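Local coordinates for D7 protein (Anopheles stephensi, PDB 3NHI) that binds and sequesters cysteinyl leukotrienes and thromboxane A2 analogues, and so counters the host's response to mosquito blood feeding, at residues H156-C159 and E160-W164; E147-Q150 and K151-F155; F258-H261 and E262-A266; E285-K289 and L290-V294. All blocks are in the same frame, centred on the assembly; numbering follows the deposited sequence. Where two conformers were deposited one is given.

Contact 1 of 4, residues H156-C159 and E160-W164; sequences HAYC and EKRAW
Y158 and R162, one helical turn apart, meet face to face. The guanidinium lies flat on the phenol ring, its plane only 9° from that of the ring and its centre 4.0 Å from the ring centre, and CE1 of Y158 sits over the middle of the guanidinium. Nearer the phenol end, CD of R162 packs on the same ring as a CH-pi contact. The bend at chi2 (137°) turns the arginine chain back over the preceding turn instead of letting it run outward.

Hydrogen bonding fixes the rotation of that flat group. NH1 of R162 donates to the carbonyl O of Y158 at 3.2 Å, and this oxygen lies close to the guanidinium plane. One arginine thus uses its face for the ring and its edge for the backbone of the same residue. The phenol OH probably bonds to the carbonyl O of E147, though that distance is doubtfully short. On another side of the helix, a water gives one proton to O of A157 at 2.7 Å and the other to OE1 of E160, while OE2 of E160 turns to S170.

Along the backbone, N of E160 reaches O of H156 at 2.9 Å and N of K161 reaches O of A157 at 3.1 Å. The bond from N of R162 to O of Y158 is weak, whereas N of A163 closes well on O of C159. C159 forms a disulfide with C192, joining helix 155-163 to helix 184-196, a disulfide-linked helix pair in the all-helical odorant-binding fold.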
loop_
_atom_site.group_PDB
_atom_site.type_symbol
_atom_site.label_atom_id
_atom_site.label_comp_id
_atom_site.label_asym_id
_atom_site.label_seq_id
_atom_site.Cartn_x
_atom_site.Cartn_y
_atom_site.Cartn_z
ATOM N N HIS A 156 6.710 -9.259 -5.813
ATOM C CA HIS A 156 7.223 -10.064 -6.917
ATOM C C HIS A 156 7.345 -11.537 -6.514
ATOM O O HIS A 156 6.994 -12.413 -7.296
ATOM C CB HIS A 156 8.559 -9.521 -7.424
ATOM C CG HIS A 156 8.510 -8.082 -7.838
ATOM N ND1 HIS A 156 8.129 -7.073 -6.978
ATOM C CD2 HIS A 156 8.836 -7.479 -9.007
ATOM C CE1 HIS A 156 8.194 -5.914 -7.614
ATOM N NE2 HIS A 156 8.624 -6.133 -8.844
ATOM N N ALA A 157 7.813 -11.808 -5.297
ATOM C CA ALA A 157 7.929 -13.188 -4.828
ATOM C C ALA A 157 6.574 -13.819 -4.538
ATOM O O ALA A 157 6.342 -14.985 -4.889
ATOM C CB ALA A 157 8.820 -13.254 -3.603
ATOM N N TYR A 158 5.692 -13.062 -3.885
ATOM C CA TYR A 158 4.340 -13.522 -3.619
ATOM C C TYR A 158 3.635 -13.918 -4.922
ATOM O O TYR A 158 3.024 -14.992 -5.023
ATOM C CB TYR A 158 3.555 -12.430 -2.873
ATOM C CG TYR A 158 2.085 -12.733 -2.753
ATOM C CD1 TYR A 158 1.586 -13.448 -1.668
ATOM C CD2 TYR A 158 1.190 -12.333 -3.755
ATOM C CE1 TYR A 158 0.219 -13.740 -1.570
ATOM C CE2 TYR A 158 -0.157 -12.629 -3.671
ATOM C CZ TYR A 158 -0.635 -13.326 -2.587
ATOM O OH TYR A 158 -1.986 -13.607 -2.541
ATOM N N CYS A 159 3.741 -13.052 -5.925
ATOM C CA CYS A 159 3.080 -13.258 -7.206
ATOM C C CYS A 159 3.716 -14.389 -8.014
ATOM O O CYS A 159 3.005 -15.146 -8.675
ATOM C CB CYS A 159 3.076 -11.954 -7.999
ATOM S SG CYS A 159 2.106 -10.638 -7.197
ATOM N N GLU A 160 5.043 -14.510 -7.957
ATOM C CA GLU A 160 5.736 -15.635 -8.600
ATOM C C GLU A 160 5.188 -16.983 -8.116
ATOM O O GLU A 160 4.910 -17.874 -8.928
ATOM C CB GLU A 160 7.244 -15.548 -8.358
ATOM C CG GLU A 160 8.044 -16.675 -9.027
ATOM C CD GLU A 160 9.482 -16.785 -8.549
ATOM O OE1 GLU A 160 9.852 -16.124 -7.558
ATOM O OE2 GLU A 160 10.246 -17.553 -9.171
ATOM N N LYS A 161 5.017 -17.107 -6.800
ATOM C CA LYS A 161 4.539 -18.341 -6.170
ATOM C C LYS A 161 3.153 -18.728 -6.692
ATOM O O LYS A 161 2.835 -19.911 -6.818
ATOM C CB LYS A 161 4.521 -18.165 -4.639
ATOM C CG LYS A 161 4.025 -19.383 -3.862
ATOM C CD LYS A 161 4.274 -19.277 -2.377
ATOM C CE LYS A 161 3.678 -20.488 -1.687
ATOM N NZ LYS A 161 4.232 -20.691 -0.315
ATOM N N ARG A 162 2.330 -17.735 -6.999
ATOM C CA ARG A 162 0.984 -18.025 -7.486
ATOM C C ARG A 162 0.866 -18.131 -9.004
ATOM O O ARG A 162 -0.046 -18.781 -9.510
ATOM C CB ARG A 162 -0.020 -17.060 -6.882
ATOM C CG ARG A 162 -0.345 -17.489 -5.478
ATOM C CD ARG A 162 -0.401 -16.347 -4.536
ATOM N NE ARG A 162 -0.506 -16.858 -3.174
ATOM C CZ ARG A 162 0.513 -17.007 -2.332
ATOM N NH1 ARG A 162 1.759 -16.669 -2.671
ATOM N NH2 ARG A 162 0.271 -17.496 -1.124
ATOM N N ALA A 163 1.807 -17.528 -9.717
ATOM C CA ALA A 163 1.835 -17.618 -11.175
ATOM C C ALA A 163 2.409 -18.939 -11.687
ATOM O O ALA A 163 1.920 -19.484 -12.683
ATOM C CB ALA A 163 2.612 -16.447 -11.754
ATOM N N TRP A 164 3.451 -19.427 -11.017
ATOM C CA TRP A 164 4.068 -20.713 -11.330
ATOM C C TRP A 164 3.831 -21.675 -10.176
ATOM O O TRP A 164 4.668 -21.811 -9.275
ATOM C CB TRP A 164 5.571 -20.557 -11.594
ATOM C CG TRP A 164 5.906 -19.872 -12.890
ATOM C CD1 TRP A 164 6.002 -20.451 -14.125
ATOM C CD2 TRP A 164 6.216 -18.481 -13.076
ATOM N NE1 TRP A 164 6.356 -19.515 -15.062
ATOM C CE2 TRP A 164 6.489 -18.295 -14.447
ATOM C CE3 TRP A 164 6.298 -17.378 -12.213
ATOM C CZ2 TRP A 164 6.827 -17.042 -14.980
ATOM C CZ3 TRP A 164 6.637 -16.140 -12.738
ATOM C CH2 TRP A 164 6.893 -15.982 -14.111
HETATM O O HOH W 1 8.387 -16.781 -4.949
#

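Contact 2 of 4, residues E147-Q150 and K151-F155; sequences EIKQ and KGESF. With EAH ((5S,7E,9E,11Z,14Z)-5-hydroxyicosa-7,9,11,14-tetraenoic acid), chain B.
The carbonyl O of Q150 is gripped from opposite faces of its plane: NZ of K149 donates at 2.9 Å from one, and N of E153 at 3.2 Å from the other. The same ammonium also gives a bond to O of E153 (2.8 Å), approaching nearly along the C=O axis, and a further one to O of S265. The stretched first half of the K149 chain (chi1 -176°) lays CD over the centre of the F155 ring, 3.5 Å from the centroid, as a CH-pi contact; folds at chi3 and chi4 (78° each) then turn NZ back to the two carbonyls.

The bond from N of E153 closes a type II beta turn over Q150-E153, with G152 at the position whose backbone angles call for glycine. Across the turn, the extended side chain of E153 brings OE1 to N of Q150 at 3.0 Å, straight at 177°. K151 points to the ligand: NZ binds O1 of the hydroxyeicosatetraenoic acid at 2.9 Å and O2 more weakly, a probable charge pairing with the carboxylate. W39 and G133 also hydrogen-bond to the ligand. OG of S154, the N-cap of helix 155-163, bonds to N of A157 and to E262.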
loop_
_atom_site.group_PDB
_atom_site.type_symbol
_atom_site.label_atom_id
_atom_site.label_comp_id
_atom_site.label_asym_id
_atom_site.label_seq_id
_atom_site.Cartn_x
_atom_site.Cartn_y
_atom_site.Cartn_z
ATOM N N GLU A 147 -3.007 -16.520 2.187
ATOM C CA GLU A 147 -3.126 -15.939 0.855
ATOM C C GLU A 147 -2.798 -14.435 0.811
ATOM O O GLU A 147 -2.776 -13.833 -0.257
ATOM C CB GLU A 147 -4.528 -16.219 0.289
ATOM C CG GLU A 147 -5.673 -15.462 0.986
ATOM C CD GLU A 147 -6.348 -16.214 2.146
ATOM O OE1 GLU A 147 -5.710 -17.045 2.842
ATOM O OE2 GLU A 147 -7.553 -15.941 2.364
ATOM N N ILE A 148 -2.556 -13.839 1.972
ATOM C CA ILE A 148 -2.176 -12.417 2.053
ATOM C C ILE A 148 -0.656 -12.310 1.957
ATOM O O ILE A 148 0.052 -13.066 2.627
ATOM C CB ILE A 148 -2.613 -11.774 3.405
ATOM C CG1 ILE A 148 -4.121 -11.943 3.636
ATOM C CG2 ILE A 148 -2.208 -10.293 3.448
ATOM C CD1 ILE A 148 -4.593 -11.494 5.011
ATOM N N LYS A 149 -0.148 -11.374 1.157
ATOM C CA LYS A 149 1.298 -11.121 1.121
ATOM C C LYS A 149 1.797 -10.748 2.521
ATOM O O LYS A 149 1.256 -9.855 3.170
ATOM C CB LYS A 149 1.646 -10.010 0.118
ATOM C CG LYS A 149 3.163 -9.792 -0.022
ATOM C CD LYS A 149 3.516 -8.382 -0.470
ATOM C CE LYS A 149 3.439 -7.382 0.664
ATOM N NZ LYS A 149 4.643 -7.457 1.556
ATOM N N GLN A 150 2.836 -11.444 2.972
ATOM C CA GLN A 150 3.329 -11.272 4.327
ATOM C C GLN A 150 4.333 -10.131 4.395
ATOM O O GLN A 150 4.900 -9.717 3.375
ATOM C CB GLN A 150 3.965 -12.574 4.810
ATOM C CG GLN A 150 3.105 -13.820 4.546
ATOM C CD GLN A 150 2.015 -14.051 5.587
ATOM O OE1 GLN A 150 2.304 -14.200 6.774
ATOM N NE2 GLN A 150 0.757 -14.116 5.138
ATOM N N LYS A 151 4.558 -9.619 5.601
ATOM C CA LYS A 151 5.663 -8.692 5.809
ATOM C C LYS A 151 6.961 -9.452 5.547
ATOM O O LYS A 151 7.105 -10.603 5.965
ATOM C CB LYS A 151 5.670 -8.153 7.237
ATOM C CG LYS A 151 4.439 -7.338 7.586
ATOM C CD LYS A 151 4.311 -7.087 9.084
ATOM C CE LYS A 151 5.194 -5.937 9.534
ATOM N NZ LYS A 151 5.005 -5.632 10.982
ATOM N N GLY A 152 7.892 -8.806 4.855
ATOM C CA GLY A 152 9.184 -9.407 4.522
ATOM C C GLY A 152 9.177 -10.132 3.191
ATOM O O GLY A 152 10.221 -10.584 2.722
ATOM N N GLU A 153 8.003 -10.242 2.574
ATOM C CA GLU A 153 7.838 -10.932 1.298
ATOM C C GLU A 153 7.537 -9.877 0.247
ATOM O O GLU A 153 6.610 -9.084 0.423
ATOM C CB GLU A 153 6.669 -11.923 1.390
ATOM C CG GLU A 153 6.330 -12.666 0.106
ATOM C CD GLU A 153 5.129 -13.594 0.267
ATOM O OE1 GLU A 153 4.252 -13.324 1.118
ATOM O OE2 GLU A 153 5.039 -14.585 -0.483
ATOM N N SER A 154 8.291 -9.852 -0.851
ATOM C CA SER A 154 7.998 -8.856 -1.897
ATOM C C SER A 154 6.763 -9.265 -2.675
ATOM O O SER A 154 6.417 -10.453 -2.737
ATOM C CB SER A 154 9.186 -8.671 -2.848
ATOM O OG SER A 154 9.417 -9.839 -3.628
ATOM N N PHE A 155 6.094 -8.286 -3.284
ATOM C CA PHE A 155 5.014 -8.653 -4.181
ATOM C C PHE A 155 5.495 -9.519 -5.328
ATOM O O PHE A 155 4.792 -10.442 -5.736
ATOM C CB PHE A 155 4.194 -7.447 -4.668
ATOM C CG PHE A 155 2.892 -7.296 -3.931
ATOM C CD1 PHE A 155 1.900 -8.272 -4.064
ATOM C CD2 PHE A 155 2.663 -6.209 -3.074
ATOM C CE1 PHE A 155 0.703 -8.182 -3.347
ATOM C CE2 PHE A 155 1.458 -6.110 -2.360
ATOM C CZ PHE A 155 0.478 -7.093 -2.501
HETATM O O1 EAH B . 2.198 -5.210 11.335
HETATM C C1 EAH B . 2.061 -4.017 11.709
HETATM O O2 EAH B . 3.027 -3.220 11.795
HETATM C C2 EAH B . 0.670 -3.528 12.061
HETATM C C3 EAH B . 0.726 -2.199 12.819
HETATM C C4 EAH B . 0.588 -1.008 11.873
HETATM C C5 EAH B . 0.685 0.291 12.644
HETATM O O3 EAH B . -0.426 0.452 13.365
HETATM C C6 EAH B . 0.853 1.464 11.682
HETATM C C7 EAH B . 0.795 2.796 12.413
HETATM C C8 EAH B . -0.503 3.509 12.100
HETATM C C9 EAH B . -0.648 4.669 12.972
HETATM C C10 EAH B . -1.857 5.212 12.841
HETATM C C11 EAH B . -1.951 6.362 13.737
HETATM C C12 EAH B . -3.065 7.078 13.908
HETATM C C13 EAH B . -4.359 6.798 13.180
HETATM C C14 EAH B . -4.407 7.683 11.953
HETATM C C15 EAH B . -5.493 8.337 11.538
HETATM C C16 EAH B . -6.830 8.265 12.235
HETATM C C17 EAH B . -7.724 7.292 11.483
HETATM C C18 EAH B . -7.657 5.906 12.108
HETATM C C19 EAH B . -8.842 5.065 11.663
HETATM C C20 EAH B . -8.732 3.657 12.201
HETATM O O HOH W 2 2.011 -14.994 1.682
#

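Contact 3 of 4, residues F258-H261 and E262-A266; sequences FDFH and ELRSA
R264 lies between F260 and H261, and its torsions decide how it touches each. CG starts beside the backbone N (chi1 -69°), and a kink at chi3 (-71°) then swings the guanidinium toward the histidine. The bent part of the chain crosses the F260 ring: CD stands 4.0 Å from the ring centroid in a CH-pi contact, and NE lies over the same face nearer the rim. The guanidinium itself is steeply inclined to that ring, with CZ 5.0 Å from the centroid, an off-centre cation-pi contact.

H261 receives the flat side of the arginine. Its ring, reached with CG anti to the backbone N, stacks on the guanidinium with centres 4.0 Å apart and planes 25° from parallel. NH2 comes closest, 3.4 Å from CG of the histidine, above the rim of the ring. L263 touches the edge of the F260 ring with CD2.

Farther along, S265 has OG placed between its own N and carbonyl carbon (chi1 80°), from where it donates to O of E262 at 2.8 Å. The helix beneath is regular: N of R264 bonds to O of F260, and N of S265 meets O of H261 at 2.7 Å.

The polar ends of the stacked pair share one partner outside helix 251-266. D213 takes NH2 of R264 on OD1 and ND1 of H261 on OD2, so one carboxylate probably fixes the rotation of both flat groups and probably offsets the positive charge buried at this stack.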
loop_
_atom_site.group_PDB
_atom_site.type_symbol
_atom_site.label_atom_id
_atom_site.label_comp_id
_atom_site.label_asym_id
_atom_site.label_seq_id
_atom_site.Cartn_x
_atom_site.Cartn_y
_atom_site.Cartn_z
ATOM N N PHE A 258 11.632 -0.458 -10.646
ATOM C CA PHE A 258 10.819 -1.635 -10.338
ATOM C C PHE A 258 11.522 -2.508 -9.295
ATOM O O PHE A 258 10.865 -3.041 -8.386
ATOM C CB PHE A 258 10.602 -2.392 -11.645
ATOM C CG PHE A 258 9.429 -3.344 -11.675
ATOM C CD1 PHE A 258 8.113 -2.935 -11.429
ATOM C CD2 PHE A 258 9.658 -4.648 -12.082
ATOM C CE1 PHE A 258 7.040 -3.849 -11.553
ATOM C CE2 PHE A 258 8.616 -5.560 -12.208
ATOM C CZ PHE A 258 7.298 -5.163 -11.953
ATOM N N ASP A 259 12.847 -2.638 -9.401
ATOM C CA ASP A 259 13.631 -3.382 -8.412
ATOM C C ASP A 259 13.572 -2.689 -7.052
ATOM O O ASP A 259 13.423 -3.351 -6.021
ATOM C CB ASP A 259 15.105 -3.514 -8.834
ATOM C CG ASP A 259 15.315 -4.396 -10.056
ATOM O OD1 ASP A 259 14.394 -5.133 -10.463
ATOM O OD2 ASP A 259 16.448 -4.374 -10.588
ATOM N N PHE A 260 13.658 -1.359 -7.040
ATOM C CA PHE A 260 13.564 -0.630 -5.765
ATOM C C PHE A 260 12.181 -0.838 -5.151
ATOM O O PHE A 260 12.065 -1.055 -3.942
ATOM C CB PHE A 260 13.878 0.856 -5.957
ATOM C CG PHE A 260 13.964 1.643 -4.672
ATOM C CD1 PHE A 260 14.571 1.110 -3.533
ATOM C CD2 PHE A 260 13.487 2.938 -4.625
ATOM C CE1 PHE A 260 14.680 1.860 -2.353
ATOM C CE2 PHE A 260 13.591 3.701 -3.457
ATOM C CZ PHE A 260 14.195 3.162 -2.321
ATOM N N HIS A 261 11.137 -0.801 -5.985
ATOM C CA HIS A 261 9.808 -1.073 -5.453
ATOM C C HIS A 261 9.669 -2.526 -4.994
ATOM O O HIS A 261 8.973 -2.790 -4.006
ATOM C CB HIS A 261 8.690 -0.664 -6.413
ATOM C CG HIS A 261 7.398 -0.330 -5.723
ATOM N ND1 HIS A 261 6.418 0.424 -6.329
ATOM C CD2 HIS A 261 6.934 -0.617 -4.480
ATOM C CE1 HIS A 261 5.394 0.565 -5.502
ATOM N NE2 HIS A 261 5.682 -0.055 -4.372
ATOM N N GLU A 262 10.350 -3.467 -5.648
ATOM C CA GLU A 262 10.341 -4.824 -5.092
ATOM C C GLU A 262 10.808 -4.826 -3.628
ATOM O O GLU A 262 10.127 -5.372 -2.747
ATOM C CB GLU A 262 11.156 -5.830 -5.906
ATOM C CG GLU A 262 11.005 -7.193 -5.245
ATOM C CD GLU A 262 11.685 -8.353 -5.930
ATOM O OE1 GLU A 262 12.446 -8.153 -6.902
ATOM O OE2 GLU A 262 11.464 -9.487 -5.457
ATOM N N LEU A 263 11.949 -4.187 -3.375
ATOM C CA LEU A 263 12.452 -4.073 -2.014
ATOM C C LEU A 263 11.442 -3.422 -1.076
ATOM O O LEU A 263 11.152 -3.946 0.002
ATOM C CB LEU A 263 13.768 -3.287 -2.002
ATOM C CG LEU A 263 14.342 -2.932 -0.631
ATOM C CD1 LEU A 263 14.556 -4.172 0.261
ATOM C CD2 LEU A 263 15.628 -2.176 -0.845
ATOM N N ARG A 264 10.907 -2.283 -1.499
ATOM C CA ARG A 264 9.951 -1.543 -0.689
ATOM C C ARG A 264 8.672 -2.341 -0.447
ATOM O O ARG A 264 8.035 -2.191 0.601
ATOM C CB ARG A 264 9.647 -0.193 -1.341
ATOM C CG ARG A 264 10.847 0.740 -1.285
ATOM C CD ARG A 264 10.542 2.146 -1.725
ATOM N NE ARG A 264 10.308 2.249 -3.156
ATOM C CZ ARG A 264 9.122 2.457 -3.737
ATOM N NH1 ARG A 264 8.001 2.565 -3.042
ATOM N NH2 ARG A 264 9.063 2.542 -5.049
ATOM N N SER A 265 8.301 -3.197 -1.398
ATOM C CA SER A 265 7.091 -4.001 -1.257
ATOM C C SER A 265 7.293 -5.153 -0.284
ATOM O O SER A 265 6.311 -5.724 0.186
ATOM C CB SER A 265 6.610 -4.525 -2.617
ATOM O OG SER A 265 7.333 -5.674 -3.048
ATOM N N ALA A 266 8.552 -5.499 -0.003
ATOM C CA ALA A 266 8.869 -6.503 1.019
ATOM C C ALA A 266 8.910 -5.877 2.405
ATOM O O ALA A 266 8.502 -6.508 3.379
ATOM C CB ALA A 266 10.193 -7.210 0.698
#

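Contact 4 of 4, residues E285-K289 and L290-V294; sequences EEMKK and LNTTV
T292 turns OG1 into the space between its own N and carbonyl carbon (chi1 70°), which sets the hydroxyl facing M287 and leaves CG2 beside the backbone N. M287 starts with CG beside its N (chi1 -75°), and a nearly extended chi2 carries SD past the threonine, the two side chains crossing at about a right angle. OG1 of T292 then lies 3.5 Å from CB of M287, and SD of M287 comes within 4.1 Å of CB of T292.

V294 comes to the same methionine from farther along the loop. Its CB packs against CB of M287 at 3.9 Å, and its CG1 reaches CG of K288 at 3.8 Å. The lysine chain runs on, extended past CG, to place NZ on OE1 of E285 at 2.8 Å. This salt bridge meets the syn side of the carboxylate, somewhat out of its plane.

One backbone bond and one backbone-to-side-chain bond shape the chain as it leaves helix 280-288. N of L290 donates to O of M287 at 3.0 Å. N of V294 donates to OG1 of T292 at 3.3 Å, with an N-H...O angle of 161°, which makes residues 292-294 an ST turn.

M287 and T292 also touch E262, and M287 reaches L263, both on helix 251-266; OG1 of T293 bonds to E262 and accepts from NE of R176. The hydroxyl of T292 thus accepts the N-H of V294, while CB of V294 and CG2 of T292 lie against M287, the buried residue of an otherwise charged helix end.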
loop_
_atom_site.group_PDB
_atom_site.type_symbol
_atom_site.label_atom_id
_atom_site.label_comp_id
_atom_site.label_asym_id
_atom_site.label_seq_id
_atom_site.Cartn_x
_atom_site.Cartn_y
_atom_site.Cartn_z
ATOM N N GLU A 285 21.521 -6.007 -2.496
ATOM C CA GLU A 285 22.032 -6.486 -1.206
ATOM C C GLU A 285 20.955 -6.493 -0.126
ATOM O O GLU A 285 20.831 -7.457 0.631
ATOM C CB GLU A 285 23.266 -5.683 -0.770
ATOM C CG GLU A 285 24.510 -5.963 -1.614
ATOM C CD GLU A 285 24.853 -7.454 -1.698
ATOM O OE1 GLU A 285 24.960 -7.977 -2.826
ATOM O OE2 GLU A 285 24.999 -8.101 -0.638
ATOM N N GLU A 286 20.154 -5.433 -0.068
ATOM C CA GLU A 286 19.052 -5.366 0.890
ATOM C C GLU A 286 17.990 -6.438 0.633
ATOM O O GLU A 286 17.428 -6.999 1.579
ATOM C CB GLU A 286 18.428 -3.973 0.865
ATOM C CG GLU A 286 19.308 -2.895 1.483
ATOM C CD GLU A 286 18.997 -2.680 2.946
ATOM O OE1 GLU A 286 18.743 -1.514 3.319
ATOM O OE2 GLU A 286 18.978 -3.671 3.716
ATOM N N MET A 287 17.732 -6.741 -0.640
ATOM C CA MET A 287 16.728 -7.749 -0.985
ATOM C C MET A 287 17.141 -9.158 -0.572
ATOM O O MET A 287 16.289 -9.989 -0.300
ATOM C CB MET A 287 16.377 -7.708 -2.471
ATOM C CG MET A 287 15.480 -6.527 -2.828
ATOM S SD MET A 287 14.469 -6.798 -4.301
ATOM C CE MET A 287 15.708 -6.680 -5.588
ATOM N N LYS A 288 18.447 -9.411 -0.504
ATOM C CA LYS A 288 18.948 -10.731 -0.105
ATOM C C LYS A 288 18.551 -11.098 1.329
ATOM O O LYS A 288 18.467 -12.281 1.670
ATOM C CB LYS A 288 20.467 -10.806 -0.285
ATOM C CG LYS A 288 20.915 -10.819 -1.725
ATOM C CD LYS A 288 22.425 -10.767 -1.807
ATOM C CE LYS A 288 22.879 -10.823 -3.242
ATOM N NZ LYS A 288 24.358 -10.645 -3.369
ATOM N N LYS A 289 18.287 -10.086 2.153
ATOM C CA LYS A 289 17.882 -10.298 3.544
ATOM C C LYS A 289 16.414 -10.699 3.686
ATOM O O LYS A 289 15.990 -11.140 4.755
ATOM C CB LYS A 289 18.129 -9.030 4.360
ATOM C CG LYS A 289 19.603 -8.640 4.438
ATOM C CD LYS A 289 19.805 -7.198 4.906
ATOM C CE LYS A 289 19.718 -7.049 6.422
ATOM N NZ LYS A 289 18.336 -6.746 6.890
ATOM N N LEU A 290 15.645 -10.531 2.614
ATOM C CA LEU A 290 14.195 -10.692 2.672
ATOM C C LEU A 290 13.732 -11.785 1.706
ATOM O O LEU A 290 14.534 -12.364 0.975
ATOM C CB LEU A 290 13.513 -9.345 2.367
ATOM C CG LEU A 290 13.840 -8.218 3.360
ATOM C CD1 LEU A 290 13.396 -6.873 2.808
ATOM C CD2 LEU A 290 13.240 -8.460 4.751
ATOM N N ASN A 291 12.432 -12.066 1.710
ATOM C CA ASN A 291 11.854 -13.061 0.823
ATOM C C ASN A 291 11.497 -12.398 -0.510
ATOM O O ASN A 291 10.372 -11.949 -0.729
ATOM C CB ASN A 291 10.645 -13.726 1.493
ATOM C CG ASN A 291 9.990 -14.794 0.623
ATOM O OD1 ASN A 291 10.530 -15.218 -0.393
ATOM N ND2 ASN A 291 8.804 -15.224 1.033
ATOM N N THR A 292 12.488 -12.341 -1.393
ATOM C CA THR A 292 12.371 -11.625 -2.665
ATOM C C THR A 292 12.800 -12.515 -3.831
ATOM O O THR A 292 13.164 -13.682 -3.646
ATOM C CB THR A 292 13.258 -10.365 -2.701
ATOM O OG1 THR A 292 14.630 -10.775 -2.754
ATOM C CG2 THR A 292 13.023 -9.493 -1.488
ATOM N N THR A 293 12.777 -11.947 -5.034
ATOM C CA THR A 293 13.132 -12.677 -6.246
ATOM C C THR A 293 14.558 -12.369 -6.699
ATOM O O THR A 293 14.918 -12.626 -7.843
ATOM C CB THR A 293 12.142 -12.387 -7.400
ATOM O OG1 THR A 293 12.157 -10.990 -7.716
ATOM C CG2 THR A 293 10.731 -12.822 -7.041
ATOM N N VAL A 294 15.369 -11.851 -5.782
ATOM C CA VAL A 294 16.754 -11.458 -6.074
ATOM C C VAL A 294 17.647 -12.662 -6.403
ATOM O O VAL A 294 17.372 -13.786 -5.974
ATOM C CB VAL A 294 17.344 -10.615 -4.897
ATOM C CG1 VAL A 294 17.714 -11.497 -3.703
ATOM C CG2 VAL A 294 18.543 -9.772 -5.356
#

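In the fold
From the N terminus the four contacts come in series, with none crossing or enclosing another. Contact 2, which carries K151 of the ligand pocket, closes the turn between helix 135-144 and helix 155-163, and contact 1 follows directly on that second helix. Contact 3 lies on helix 251-266, and contact 4 closes the chain back on the end of helix 280-288, which comes next. They meet in space: the loop of contact 4 pairs its backbone with that of contact 2 between N291 and both G152 and S154, while E262 of contact 3 bonds to S154 and T293. Ring contact between H156 and F258 joins contacts 1 and 3. The C-terminal helices are thereby tied to the ligand-side turn.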